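Local coordinates for protein lysozyme (Asticcacaulis excentricus, PDB 6H9D) that probably cleaves or binds peptidoglycan as the muramidase domain of SpmX, a phage-lysozyme relative linked to cell morphogenesis and stalk synthesis, at residues 18-23 and 46-51. Residues are numbered along the deposited sequence; the frame is centred on the assembly and turned at random.
Sequences EGLRQQ and ARVTAE
L20 meets V48 and A50 where the small beta-sheet lobe of this phage-type lysozyme comes back to the long helix 50-71, with 18-23 and 46-51 running roughly antiparallel at the surface. L20 sends its two methyls to different partners: CD2 lies 4.3 Å from A50 CB, at the first turn of the helix, while CD1 is 4.4 Å from V48 CG2, both loose apolar contacts. L20 also touches A53 of the same helix and Y36. Next along the chain, R21 contributes backbone, its carbonyl O resting 3.6 Å from V48 CG2; its guanidinium end points off from 46-51. V48 has I34 and L56 against it as well.

Q22 supplies the main backbone link. Its O accepts the V48 N-H at 2.9 Å from V48 N, and R47 CA makes a CA-H...O contact with that same oxygen, so two groups from neighbouring residues converge on one carbonyl. The Q22 side chain lies alongside, CG 3.3 Å from V48 O. At Q23 the chain turns a corner and forms a single beta bridge with R47; a further backbone hydrogen bond between A24 and A46 follows. Q23 bends at chi2, bringing its amide across the R47 side chain, with amide and guanidinium planes 64° apart. Contact is made at the guanidinium edge, where R47 NE donates a nearly straight bond, 164° at the hydrogen, to Q23 OE1. The two atoms are 3.2 Å apart, and NE sits 26° out of the amide carbonyl plane.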
loop_
_atom_site.group_PDB
_atom_site.type_symbol
_atom_site.label_atom_id
_atom_site.label_comp_id
_atom_site.label_asym_id
_atom_site.label_seq_id
_atom_site.Cartn_x
_atom_site.Cartn_y
_atom_site.Cartn_z
ATOM N N GLU A 18 4.992 5.004 -6.731
ATOM C CA GLU A 18 5.225 4.083 -7.861
ATOM C C GLU A 18 5.664 4.852 -9.105
ATOM O O GLU A 18 5.314 6.008 -9.243
ATOM C CB GLU A 18 3.921 3.373 -8.212
ATOM C CG GLU A 18 3.276 2.662 -7.047
ATOM C CD GLU A 18 3.947 1.341 -6.765
ATOM O OE1 GLU A 18 4.597 0.838 -7.662
ATOM O OE2 GLU A 18 3.844 0.857 -5.647
ATOM N N GLY A 19 6.422 4.179 -9.959
ATOM C CA GLY A 19 6.858 4.744 -11.241
ATOM C C GLY A 19 6.033 4.135 -12.348
ATOM O O GLY A 19 5.933 2.930 -12.370
ATOM N N LEU A 20 5.473 4.956 -13.227
ATOM C CA LEU A 20 4.638 4.428 -14.331
ATOM C C LEU A 20 5.496 3.757 -15.409
ATOM O O LEU A 20 6.393 4.397 -15.919
ATOM C CB LEU A 20 3.815 5.566 -14.934
ATOM C CG LEU A 20 3.159 5.225 -16.266
ATOM C CD1 LEU A 20 2.131 4.138 -16.090
ATOM C CD2 LEU A 20 2.537 6.442 -16.913
ATOM N N ARG A 21 5.196 2.501 -15.727
ATOM C CA ARG A 21 5.864 1.780 -16.827
ATOM C C ARG A 21 4.815 1.629 -17.924
ATOM O O ARG A 21 3.893 0.851 -17.747
ATOM C CB ARG A 21 6.403 0.422 -16.375
ATOM C CG ARG A 21 7.462 0.506 -15.288
ATOM C CD ARG A 21 8.739 1.211 -15.716
ATOM N NE ARG A 21 9.396 0.527 -16.826
ATOM C CZ ARG A 21 10.189 -0.526 -16.689
ATOM N NH1 ARG A 21 10.425 -1.028 -15.483
ATOM N NH2 ARG A 21 10.745 -1.085 -17.755
ATOM N N GLN A 22 4.952 2.387 -19.006
ATOM C CA GLN A 22 3.957 2.382 -20.099
ATOM C C GLN A 22 4.093 1.131 -20.953
ATOM O O GLN A 22 3.161 0.835 -21.639
ATOM C CB GLN A 22 4.125 3.605 -20.993
ATOM C CG GLN A 22 3.368 4.828 -20.503
ATOM C CD GLN A 22 4.146 6.073 -20.834
ATOM O OE1 GLN A 22 4.973 6.085 -21.735
ATOM N NE2 GLN A 22 3.896 7.136 -20.095
ATOM N N GLN A 23 5.220 0.436 -20.868
ATOM C CA GLN A 23 5.437 -0.750 -21.722
ATOM C C GLN A 23 5.738 -1.971 -20.859
ATOM O O GLN A 23 6.512 -1.854 -19.943
ATOM C CB GLN A 23 6.589 -0.492 -22.690
ATOM C CG GLN A 23 6.975 -1.716 -23.494
ATOM C CD GLN A 23 6.170 -1.809 -24.763
ATOM O OE1 GLN A 23 6.172 -0.897 -25.581
ATOM N NE2 GLN A 23 5.457 -2.908 -24.925
ATOM N N ALA A 46 2.301 -5.481 -24.244
ATOM C CA ALA A 46 1.189 -4.618 -23.793
ATOM C C ALA A 46 1.682 -3.194 -23.543
ATOM O O ALA A 46 2.823 -3.017 -23.188
ATOM C CB ALA A 46 0.548 -5.193 -22.564
ATOM N N ARG A 47 0.812 -2.220 -23.765
ATOM C CA ARG A 47 1.139 -0.795 -23.536
ATOM C C ARG A 47 -0.015 -0.177 -22.741
ATOM O O ARG A 47 -1.147 -0.596 -22.954
ATOM C CB ARG A 47 1.348 -0.067 -24.867
ATOM C CG ARG A 47 2.528 -0.543 -25.705
ATOM C CD ARG A 47 2.693 0.239 -27.009
ATOM N NE ARG A 47 4.057 0.564 -27.427
ATOM C CZ ARG A 47 4.386 1.494 -28.324
ATOM N NH1 ARG A 47 3.481 2.342 -28.777
ATOM N NH2 ARG A 47 5.626 1.582 -28.765
ATOM N N VAL A 48 0.278 0.775 -21.858
ATOM C CA VAL A 48 -0.809 1.421 -21.076
ATOM C C VAL A 48 -0.634 2.933 -21.038
ATOM O O VAL A 48 0.484 3.404 -21.034
ATOM C CB VAL A 48 -0.855 0.923 -19.623
ATOM C CG1 VAL A 48 -1.292 -0.516 -19.494
ATOM C CG2 VAL A 48 0.456 1.155 -18.919
ATOM N N THR A 49 -1.756 3.635 -20.991
ATOM C CA THR A 49 -1.749 5.088 -20.715
ATOM C C THR A 49 -1.795 5.263 -19.191
ATOM O O THR A 49 -2.028 4.278 -18.473
ATOM C CB THR A 49 -2.994 5.769 -21.283
ATOM O OG1 THR A 49 -4.133 5.186 -20.669
ATOM C CG2 THR A 49 -3.122 5.608 -22.776
ATOM N N ALA A 50 -1.593 6.486 -18.716
ATOM C CA ALA A 50 -1.690 6.739 -17.268
ATOM C C ALA A 50 -3.083 6.306 -16.800
ATOM O O ALA A 50 -3.180 5.739 -15.758
ATOM C CB ALA A 50 -1.429 8.191 -16.999
ATOM N N GLU A 51 -4.109 6.551 -17.609
ATOM C CA GLU A 51 -5.528 6.159 -17.320
ATOM C C GLU A 51 -5.639 4.627 -17.162
ATOM O O GLU A 51 -6.273 4.112 -16.234
ATOM C CB GLU A 51 -6.456 6.658 -18.445
ATOM C CG GLU A 51 -7.862 7.072 -18.013
ATOM C CD GLU A 51 -8.944 7.031 -19.101
ATOM O OE1 GLU A 51 -8.610 7.208 -20.289
ATOM O OE2 GLU A 51 -10.133 6.765 -18.774
#